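Local atomic coordinates of ESX-1 secretion system protein EccA1 (PDB entry 4F3V), a protein that probably serves as an ATPase of the mycobacterial ESX-1 (type VII) secretion system and may supply energy for exporting virulence factors such as EsxA and EsxB. Residues L7-L18 and L70-L81; V144-T152 and I262-P271. One frame throughout, in Å; residues are numbered along the deposited sequence.

How the interactions relate
Both interactions lie in the N-terminal, TPR-containing domain of EccA1, and each shows how the residues that follow a helix can be put to use in packing. In interaction 1 the chain leaving helix 69-72 folds over the N-terminal helix; in interaction 2 the turn after helix 134-147 receives residues 262-271, near the end of this domain construct. They sit on opposite sides of the chain's centre, with their own centres 42 Å apart and nearest atoms about 23 Å apart, and do not touch. Interaction 1 is largely apolar, whereas arginines dominate interaction 2, which holds a sulfate. A bound samarium ion lies about 12 Å from the V144 side chain.

Interaction 1 of 2, residues L7-L18 and L70-L81; sequences LASLFESAVSML and LSGSVQISMSTL
L7 and A8 meet the far end of L70, whose CD1 methyl rests beside the L7 carbonyl and the A8 nitrogen. A8 also presents its CB to V74 CG1, 3.7 Å away, with S73 OG close by. That hydroxyl is committed to its own segment, donating to L70 O over 2.6 Å along a lone pair in the carbonyl plane. One turn on, F11 is the main wedge. With CG anti to the backbone N (chi1 -171°), its ring projects into a pocket built by six residues of 70-81. L70 CD2 touches F11 CD1 at 3.6 Å, S71 CB approaches F11 CE2 at 3.5 Å, and the S71 backbone nitrogen lies over one face, toward the rim. I76 CD1 comes at the ring edge, while V74 CG2, L81 CD2 and the M78 sulfur approach obliquely, the last a Met-aromatic contact with SD 5.3 Å from the F11 centroid. E12 lays its CB against V74 CG1, and its OE2 shares a water with V74 O, the water donating to both. V15 splits its contacts: CB faces I76 CD1, and CG2 meets L81 CD1 at 3.8 Å, the two side chains crossing at about a right angle. L18 finishes the row against L81. A Schellman motif with Q75 at C-prime ends helix 69-72, I76 N bonding to S71 O and Q75 N to G72 O. Helix 40-48 completes the pocket, D41 touching F11, L70 and M78 and accepting a hydrogen bond from S71 OG, while helix 22-35 packs against L10, A14 and M17 of the N-terminal helix.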
loop_
_atom_site.group_PDB
_atom_site.type_symbol
_atom_site.label_atom_id
_atom_site.label_comp_id
_atom_site.label_asym_id
_atom_site.label_seq_id
_atom_site.Cartn_x
_atom_site.Cartn_y
_atom_site.Cartn_z
ATOM N N LEU A 7 -21.382 -16.278 -19.003
ATOM C CA LEU A 7 -20.465 -15.477 -18.182
ATOM C C LEU A 7 -20.354 -14.039 -18.695
ATOM O O LEU A 7 -20.286 -13.100 -17.904
ATOM C CB LEU A 7 -19.069 -16.130 -18.117
ATOM C CG LEU A 7 -18.978 -17.531 -17.503
ATOM C CD1 LEU A 7 -17.497 -17.904 -17.313
ATOM C CD2 LEU A 7 -19.755 -17.647 -16.208
ATOM N N ALA A 8 -20.325 -13.892 -20.014
ATOM C CA ALA A 8 -20.365 -12.578 -20.668
ATOM C C ALA A 8 -21.559 -11.758 -20.185
ATOM O O ALA A 8 -21.428 -10.611 -19.777
ATOM C CB ALA A 8 -20.468 -12.736 -22.189
ATOM N N SER A 9 -22.729 -12.369 -20.291
ATOM C CA SER A 9 -23.935 -11.670 -19.974
ATOM C C SER A 9 -23.993 -11.383 -18.432
ATOM O O SER A 9 -24.434 -10.331 -18.027
ATOM C CB SER A 9 -25.134 -12.420 -20.557
ATOM O OG SER A 9 -25.574 -13.418 -19.691
ATOM N N LEU A 10 -23.487 -12.288 -17.588
ATOM C CA LEU A 10 -23.396 -12.021 -16.141
ATOM C C LEU A 10 -22.453 -10.844 -15.857
ATOM O O LEU A 10 -22.756 -9.989 -15.023
ATOM C CB LEU A 10 -22.900 -13.252 -15.367
ATOM C CG LEU A 10 -23.850 -14.443 -15.173
ATOM C CD1 LEU A 10 -23.049 -15.580 -14.539
ATOM C CD2 LEU A 10 -25.054 -14.108 -14.341
ATOM N N PHE A 11 -21.339 -10.775 -16.581
ATOM C CA PHE A 11 -20.407 -9.674 -16.403
ATOM C C PHE A 11 -21.004 -8.323 -16.793
ATOM O O PHE A 11 -20.904 -7.329 -16.064
ATOM C CB PHE A 11 -19.109 -9.914 -17.224
ATOM C CG PHE A 11 -18.041 -8.925 -16.907
ATOM C CD1 PHE A 11 -17.200 -9.133 -15.868
ATOM C CD2 PHE A 11 -17.966 -7.727 -17.602
ATOM C CE1 PHE A 11 -16.231 -8.185 -15.545
ATOM C CE2 PHE A 11 -17.018 -6.769 -17.288
ATOM C CZ PHE A 11 -16.152 -6.995 -16.251
ATOM N N GLU A 12 -21.605 -8.278 -17.979
ATOM C CA GLU A 12 -22.258 -7.090 -18.452
ATOM C C GLU A 12 -23.335 -6.625 -17.445
ATOM O O GLU A 12 -23.397 -5.450 -17.074
ATOM C CB GLU A 12 -22.836 -7.424 -19.796
ATOM C CG GLU A 12 -23.576 -6.327 -20.464
ATOM C CD GLU A 12 -23.975 -6.757 -21.819
ATOM O OE1 GLU A 12 -24.188 -7.979 -22.048
ATOM O OE2 GLU A 12 -24.036 -5.865 -22.649
ATOM N N SER A 13 -24.135 -7.567 -16.954
ATOM C CA SER A 13 -25.163 -7.237 -15.979
ATOM C C SER A 13 -24.520 -6.717 -14.709
ATOM O O SER A 13 -25.012 -5.746 -14.133
ATOM C CB SER A 13 -26.057 -8.456 -15.670
ATOM O OG SER A 13 -26.833 -8.778 -16.819
ATOM N N ALA A 14 -23.440 -7.358 -14.265
ATOM C CA ALA A 14 -22.792 -6.945 -13.017
ATOM C C ALA A 14 -22.328 -5.489 -13.122
ATOM O O ALA A 14 -22.500 -4.715 -12.201
ATOM C CB ALA A 14 -21.621 -7.866 -12.642
ATOM N N VAL A 15 -21.735 -5.119 -14.247
ATOM C CA VAL A 15 -21.250 -3.769 -14.410
ATOM C C VAL A 15 -22.406 -2.782 -14.466
ATOM O O VAL A 15 -22.317 -1.718 -13.887
ATOM C CB VAL A 15 -20.336 -3.626 -15.639
ATOM C CG1 VAL A 15 -19.937 -2.158 -15.838
ATOM C CG2 VAL A 15 -19.097 -4.525 -15.443
ATOM N N SER A 16 -23.483 -3.133 -15.141
ATOM C CA SER A 16 -24.659 -2.249 -15.215
ATOM C C SER A 16 -25.295 -2.035 -13.844
ATOM O O SER A 16 -25.887 -1.015 -13.594
ATOM C CB SER A 16 -25.716 -2.837 -16.134
ATOM O OG SER A 16 -25.288 -2.744 -17.479
ATOM N N MET A 17 -25.187 -3.039 -12.985
ATOM C CA MET A 17 -25.822 -3.026 -11.677
ATOM C C MET A 17 -25.001 -2.202 -10.664
ATOM O O MET A 17 -25.515 -1.876 -9.600
ATOM C CB MET A 17 -25.957 -4.478 -11.210
ATOM C CG MET A 17 -26.472 -4.686 -9.803
ATOM S SD MET A 17 -28.251 -4.574 -9.852
ATOM C CE MET A 17 -28.418 -5.971 -10.989
ATOM N N LEU A 18 -23.750 -1.856 -11.001
ATOM C CA LEU A 18 -22.846 -1.200 -10.029
ATOM C C LEU A 18 -23.385 0.097 -9.422
ATOM O O LEU A 18 -23.292 0.277 -8.220
ATOM C CB LEU A 18 -21.461 -0.938 -10.620
ATOM C CG LEU A 18 -20.493 -2.110 -10.659
ATOM C CD1 LEU A 18 -19.284 -1.704 -11.465
ATOM C CD2 LEU A 18 -20.111 -2.592 -9.278
ATOM N N LEU A 70 -12.666 -11.104 -20.363
ATOM C CA LEU A 70 -14.099 -11.221 -20.093
ATOM C C LEU A 70 -14.844 -9.915 -20.350
ATOM O O LEU A 70 -15.843 -9.910 -21.055
ATOM C CB LEU A 70 -14.337 -11.695 -18.632
ATOM C CG LEU A 70 -15.793 -11.862 -18.192
ATOM C CD1 LEU A 70 -16.531 -12.776 -19.182
ATOM C CD2 LEU A 70 -15.824 -12.392 -16.753
ATOM N N SER A 71 -14.345 -8.803 -19.783
ATOM C CA SER A 71 -14.925 -7.506 -20.027
ATOM C C SER A 71 -14.905 -7.207 -21.537
ATOM O O SER A 71 -15.876 -6.723 -22.114
ATOM C CB SER A 71 -14.165 -6.427 -19.253
ATOM O OG SER A 71 -12.805 -6.428 -19.579
ATOM N N GLY A 72 -13.793 -7.552 -22.183
ATOM C CA GLY A 72 -13.654 -7.370 -23.635
ATOM C C GLY A 72 -14.684 -8.106 -24.478
ATOM O O GLY A 72 -15.110 -7.615 -25.509
ATOM N N SER A 73 -15.131 -9.270 -24.009
ATOM C CA SER A 73 -16.117 -10.053 -24.742
ATOM C C SER A 73 -17.503 -9.354 -24.753
ATOM O O SER A 73 -18.381 -9.722 -25.511
ATOM C CB SER A 73 -16.209 -11.464 -24.171
ATOM O OG SER A 73 -16.881 -11.462 -22.933
ATOM N N VAL A 74 -17.696 -8.353 -23.891
ATOM C CA VAL A 74 -18.902 -7.534 -23.917
ATOM C C VAL A 74 -18.566 -6.056 -24.146
ATOM O O VAL A 74 -19.343 -5.164 -23.793
ATOM C CB VAL A 74 -19.756 -7.748 -22.645
ATOM C CG1 VAL A 74 -20.458 -9.103 -22.720
ATOM C CG2 VAL A 74 -18.940 -7.600 -21.364
ATOM N N GLN A 75 -17.404 -5.812 -24.736
ATOM C CA GLN A 75 -16.958 -4.477 -25.143
ATOM C C GLN A 75 -16.886 -3.469 -24.004
ATOM O O GLN A 75 -17.172 -2.293 -24.198
ATOM C CB GLN A 75 -17.831 -3.947 -26.312
ATOM C CG GLN A 75 -17.869 -4.882 -27.517
ATOM C CD GLN A 75 -18.882 -6.032 -27.368
ATOM O OE1 GLN A 75 -20.023 -5.813 -26.957
ATOM N NE2 GLN A 75 -18.488 -7.243 -27.776
ATOM N N ILE A 76 -16.494 -3.914 -22.812
ATOM C CA ILE A 76 -16.362 -2.995 -21.665
ATOM C C ILE A 76 -14.889 -2.822 -21.356
ATOM O O ILE A 76 -14.138 -3.806 -21.265
ATOM C CB ILE A 76 -17.106 -3.540 -20.434
ATOM C CG1 ILE A 76 -18.630 -3.527 -20.681
ATOM C CG2 ILE A 76 -16.735 -2.765 -19.146
ATOM C CD1 ILE A 76 -19.443 -4.193 -19.582
ATOM N N SER A 77 -14.440 -1.579 -21.237
ATOM C CA SER A 77 -13.099 -1.318 -20.738
ATOM C C SER A 77 -13.060 -1.524 -19.206
ATOM O O SER A 77 -13.954 -1.078 -18.496
ATOM C CB SER A 77 -12.671 0.124 -21.057
ATOM O OG SER A 77 -11.454 0.394 -20.396
ATOM N N MET A 78 -12.029 -2.192 -18.698
ATOM C CA MET A 78 -11.919 -2.413 -17.248
ATOM C C MET A 78 -11.825 -1.096 -16.470
ATOM O O MET A 78 -12.202 -1.049 -15.312
ATOM C CB MET A 78 -10.755 -3.339 -16.886
ATOM C CG MET A 78 -11.021 -4.800 -17.237
ATOM S SD MET A 78 -12.405 -5.486 -16.296
ATOM C CE MET A 78 -11.602 -5.509 -14.708
ATOM N N SER A 79 -11.346 -0.038 -17.117
ATOM C CA SER A 79 -11.275 1.274 -16.473
ATOM C C SER A 79 -12.633 1.804 -16.100
ATOM O O SER A 79 -12.760 2.589 -15.167
ATOM C CB SER A 79 -10.585 2.277 -17.385
ATOM O OG SER A 79 -9.262 1.839 -17.613
ATOM N N THR A 80 -13.646 1.367 -16.832
ATOM C CA THR A 80 -15.025 1.813 -16.611
ATOM C C THR A 80 -15.578 1.266 -15.280
ATOM O O THR A 80 -16.469 1.860 -14.692
ATOM C CB THR A 80 -15.880 1.396 -17.820
ATOM O OG1 THR A 80 -15.398 2.113 -18.976
ATOM C CG2 THR A 80 -17.389 1.726 -17.598
ATOM N N LEU A 81 -15.046 0.150 -14.791
ATOM C CA LEU A 81 -15.441 -0.336 -13.459
ATOM C C LEU A 81 -15.003 0.599 -12.321
ATOM O O LEU A 81 -15.582 0.563 -11.227
ATOM C CB LEU A 81 -14.901 -1.733 -13.195
ATOM C CG LEU A 81 -15.728 -2.869 -13.771
ATOM C CD1 LEU A 81 -15.741 -2.738 -15.294
ATOM C CD2 LEU A 81 -15.177 -4.207 -13.291
HETATM O O HOH W 1 -21.714 -3.992 -23.181
#

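Interaction 2 of 2, residues V144-T152 and I262-P271; sequences VYGAAERWT and IASRADPWDP. With SO4 (sulfate ion), chain F.
A148 and W269 bring their CA atoms within 5.3 Å, where a Schellman motif with E149 at C-prime ends helix 134-147 and residues 262-271 make a type I turn from D267 to D270, D267 OD1 accepting from W269 N in an Asx turn. R265 ties the two backbones together. Extended from CG to NE, it sends NH1 to A148 O, 2.9 Å away and nearly in line with the carbonyl, and NH2 to E149 O at 2.8 Å, from above that carbonyl's plane. The same NH1 donates to P268 O, which lies in the guanidinium plane, the other two carbonyls being tilted from it; P271 CA lies over one face and I262 CG2 over the other. R150, with its chain bent at chi3 (67°), makes the second junction: a cation-pi contact with CZ 4.2 Å from the centroid of the six-membered W269 ring. NH1 leads this approach, the guanidinium being inclined 58° to the indole. Y145 CE1 covers one guanidinium face and P268 CB the other. R150 NH1 donates to sulfate O2 at 2.8 Å and NH2 to sulfate O3 at 3.0 Å, while NE forms a salt bridge with D153. The anion probably comes from the crystallisation liquor. W269 meets A148 CB at its edge, 3.4 Å from CE3, and Y145 rim to rim. I262 CD1 reaches W151 and T152, and P271 packs on the E149 side chain. Residues 262-271 pack on the short connection from Schellman-terminated helix 134-147 to helix 151-158, with R150 at its N-cap, in a mostly helical, TPR-class domain.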
loop_
_atom_site.group_PDB
_atom_site.type_symbol
_atom_site.label_atom_id
_atom_site.label_comp_id
_atom_site.label_asym_id
_atom_site.label_seq_id
_atom_site.Cartn_x
_atom_site.Cartn_y
_atom_site.Cartn_z
ATOM N N VAL A 144 7.063 -2.873 0.799
ATOM C CA VAL A 144 7.407 -4.218 1.213
ATOM C C VAL A 144 8.534 -4.214 2.257
ATOM O O VAL A 144 8.427 -4.864 3.330
ATOM C CB VAL A 144 7.789 -5.098 0.002
ATOM C CG1 VAL A 144 8.234 -6.517 0.433
ATOM C CG2 VAL A 144 6.637 -5.149 -0.987
ATOM N N TYR A 145 9.605 -3.481 1.957
ATOM C CA TYR A 145 10.742 -3.383 2.869
ATOM C C TYR A 145 10.302 -2.720 4.199
ATOM O O TYR A 145 10.732 -3.138 5.279
ATOM C CB TYR A 145 11.907 -2.591 2.223
ATOM C CG TYR A 145 12.704 -3.352 1.164
ATOM C CD1 TYR A 145 13.150 -4.666 1.379
ATOM C CD2 TYR A 145 13.078 -2.733 -0.017
ATOM C CE1 TYR A 145 13.872 -5.354 0.417
ATOM C CE2 TYR A 145 13.824 -3.395 -0.972
ATOM C CZ TYR A 145 14.237 -4.692 -0.747
ATOM O OH TYR A 145 14.950 -5.299 -1.727
ATOM N N GLY A 146 9.451 -1.701 4.119
ATOM C CA GLY A 146 8.975 -1.003 5.332
ATOM C C GLY A 146 8.188 -1.937 6.219
ATOM O O GLY A 146 8.330 -1.909 7.454
ATOM N N ALA A 147 7.364 -2.791 5.587
ATOM C CA ALA A 147 6.564 -3.763 6.329
ATOM C C ALA A 147 7.454 -4.692 7.160
ATOM O O ALA A 147 7.103 -5.049 8.287
ATOM C CB ALA A 147 5.635 -4.557 5.411
ATOM N N ALA A 148 8.627 -5.006 6.626
ATOM C CA ALA A 148 9.610 -5.878 7.290
ATOM C C ALA A 148 10.633 -5.102 8.129
ATOM O O ALA A 148 11.656 -5.668 8.584
ATOM C CB ALA A 148 10.343 -6.724 6.223
ATOM N N GLU A 149 10.397 -3.803 8.303
ATOM C CA GLU A 149 11.325 -2.915 9.048
ATOM C C GLU A 149 12.759 -2.934 8.497
ATOM O O GLU A 149 13.753 -2.784 9.242
ATOM C CB GLU A 149 11.313 -3.245 10.544
ATOM C CG GLU A 149 9.920 -3.118 11.151
ATOM C CD GLU A 149 9.833 -3.490 12.629
ATOM O OE1 GLU A 149 10.808 -3.372 13.373
ATOM O OE2 GLU A 149 8.742 -3.903 13.058
ATOM N N ARG A 150 12.862 -3.039 7.176
ATOM C CA ARG A 150 14.139 -3.002 6.503
ATOM C C ARG A 150 14.445 -1.565 6.064
ATOM O O ARG A 150 14.360 -1.223 4.880
ATOM C CB ARG A 150 14.123 -3.989 5.341
ATOM C CG ARG A 150 14.204 -5.423 5.840
ATOM C CD ARG A 150 14.118 -6.428 4.698
ATOM N NE ARG A 150 15.277 -6.385 3.805
ATOM C CZ ARG A 150 15.630 -7.374 2.975
ATOM N NH1 ARG A 150 14.924 -8.502 2.905
ATOM N NH2 ARG A 150 16.708 -7.239 2.224
ATOM N N TRP A 151 14.754 -0.724 7.052
ATOM C CA TRP A 151 14.775 0.718 6.825
ATOM C C TRP A 151 15.850 1.174 5.889
ATOM O O TRP A 151 15.618 2.090 5.125
ATOM C CB TRP A 151 14.861 1.471 8.145
ATOM C CG TRP A 151 13.745 1.050 9.070
ATOM C CD1 TRP A 151 13.855 0.390 10.277
ATOM C CD2 TRP A 151 12.299 1.189 8.840
ATOM N NE1 TRP A 151 12.608 0.144 10.815
ATOM C CE2 TRP A 151 11.636 0.604 10.003
ATOM C CE3 TRP A 151 11.527 1.776 7.855
ATOM C CZ2 TRP A 151 10.250 0.578 10.130
ATOM C CZ3 TRP A 151 10.142 1.730 7.978
ATOM C CH2 TRP A 151 9.511 1.162 9.109
ATOM N N THR A 152 17.021 0.557 5.926
ATOM C CA THR A 152 18.075 0.931 4.989
ATOM C C THR A 152 17.692 0.551 3.531
ATOM O O THR A 152 18.020 1.276 2.610
ATOM C CB THR A 152 19.416 0.299 5.383
ATOM O OG1 THR A 152 19.214 -1.106 5.610
ATOM C CG2 THR A 152 19.935 0.924 6.685
ATOM N N ILE A 262 20.204 -4.323 11.526
ATOM C CA ILE A 262 19.436 -4.929 10.424
ATOM C C ILE A 262 20.282 -5.985 9.668
ATOM O O ILE A 262 19.807 -7.085 9.380
ATOM C CB ILE A 262 18.920 -3.868 9.417
ATOM C CG1 ILE A 262 17.887 -2.936 10.095
ATOM C CG2 ILE A 262 18.360 -4.562 8.201
ATOM C CD1 ILE A 262 17.505 -1.716 9.263
ATOM N N ALA A 263 21.532 -5.649 9.373
ATOM C CA ALA A 263 22.427 -6.584 8.693
ATOM C C ALA A 263 22.730 -7.845 9.515
ATOM O O ALA A 263 23.040 -8.891 8.938
ATOM C CB ALA A 263 23.729 -5.887 8.302
ATOM N N SER A 264 22.643 -7.765 10.837
ATOM C CA SER A 264 22.889 -8.940 11.695
ATOM C C SER A 264 21.652 -9.845 11.852
ATOM O O SER A 264 21.709 -10.853 12.529
ATOM C CB SER A 264 23.367 -8.510 13.091
ATOM O OG SER A 264 22.257 -8.031 13.851
ATOM N N ARG A 265 20.530 -9.501 11.237
ATOM C CA ARG A 265 19.358 -10.370 11.347
ATOM C C ARG A 265 19.673 -11.753 10.774
ATOM O O ARG A 265 20.210 -11.859 9.671
ATOM C CB ARG A 265 18.166 -9.764 10.604
ATOM C CG ARG A 265 17.538 -8.556 11.273
ATOM C CD ARG A 265 16.483 -7.917 10.367
ATOM N NE ARG A 265 15.967 -6.666 10.932
ATOM C CZ ARG A 265 14.975 -5.952 10.386
ATOM N NH1 ARG A 265 14.386 -6.354 9.253
ATOM N NH2 ARG A 265 14.569 -4.842 10.976
ATOM N N ALA A 266 19.326 -12.806 11.506
ATOM C CA ALA A 266 19.441 -14.173 10.984
ATOM C C ALA A 266 18.524 -14.340 9.756
ATOM O O ALA A 266 18.841 -15.087 8.824
ATOM C CB ALA A 266 19.105 -15.201 12.064
ATOM N N ASP A 267 17.393 -13.632 9.771
ATOM C CA ASP A 267 16.485 -13.578 8.630
ATOM C C ASP A 267 16.156 -12.105 8.371
ATOM O O ASP A 267 15.475 -11.495 9.178
ATOM C CB ASP A 267 15.225 -14.354 8.961
ATOM C CG ASP A 267 14.128 -14.225 7.890
ATOM O OD1 ASP A 267 14.280 -13.516 6.872
ATOM O OD2 ASP A 267 13.091 -14.869 8.098
ATOM N N PRO A 268 16.654 -11.539 7.263
ATOM C CA PRO A 268 16.496 -10.118 6.967
ATOM C C PRO A 268 15.031 -9.655 7.027
ATOM O O PRO A 268 14.778 -8.499 7.311
ATOM C CB PRO A 268 17.012 -9.971 5.523
ATOM C CG PRO A 268 17.579 -11.262 5.133
ATOM C CD PRO A 268 17.453 -12.250 6.248
ATOM N N TRP A 269 14.087 -10.559 6.752
ATOM C CA TRP A 269 12.648 -10.219 6.790
ATOM C C TRP A 269 12.064 -10.171 8.176
ATOM O O TRP A 269 10.907 -9.778 8.345
ATOM C CB TRP A 269 11.873 -11.216 5.949
ATOM C CG TRP A 269 12.197 -11.162 4.471
ATOM C CD1 TRP A 269 12.747 -12.185 3.678
ATOM C CD2 TRP A 269 11.995 -10.040 3.553
ATOM N NE1 TRP A 269 12.877 -11.782 2.367
ATOM C CE2 TRP A 269 12.449 -10.497 2.225
ATOM C CE3 TRP A 269 11.492 -8.755 3.683
ATOM C CZ2 TRP A 269 12.394 -9.680 1.100
ATOM C CZ3 TRP A 269 11.442 -7.941 2.541
ATOM C CH2 TRP A 269 11.882 -8.402 1.274
ATOM N N ASP A 270 12.830 -10.598 9.181
ATOM C CA ASP A 270 12.334 -10.757 10.549
ATOM C C ASP A 270 13.101 -9.852 11.540
ATOM O O ASP A 270 14.217 -10.170 11.959
ATOM C CB ASP A 270 12.432 -12.228 10.977
ATOM C CG ASP A 270 11.824 -12.492 12.361
ATOM O OD1 ASP A 270 11.285 -11.568 12.997
ATOM O OD2 ASP A 270 11.890 -13.640 12.830
ATOM N N PRO A 271 12.479 -8.728 11.925
ATOM C CA PRO A 271 13.096 -7.817 12.858
ATOM C C PRO A 271 13.388 -8.450 14.215
ATOM O O PRO A 271 14.273 -7.970 14.930
ATOM C CB PRO A 271 12.047 -6.708 13.039
ATOM C CG PRO A 271 11.045 -6.915 11.977
ATOM C CD PRO A 271 11.104 -8.340 11.573
HETATM S S SO4 F . 16.834 -10.333 0.602
HETATM O O1 SO4 F . 18.215 -9.987 1.032
HETATM O O2 SO4 F . 16.073 -10.773 1.788
HETATM O O3 SO4 F . 16.221 -9.147 -0.078
HETATM O O4 SO4 F . 16.865 -11.459 -0.352
#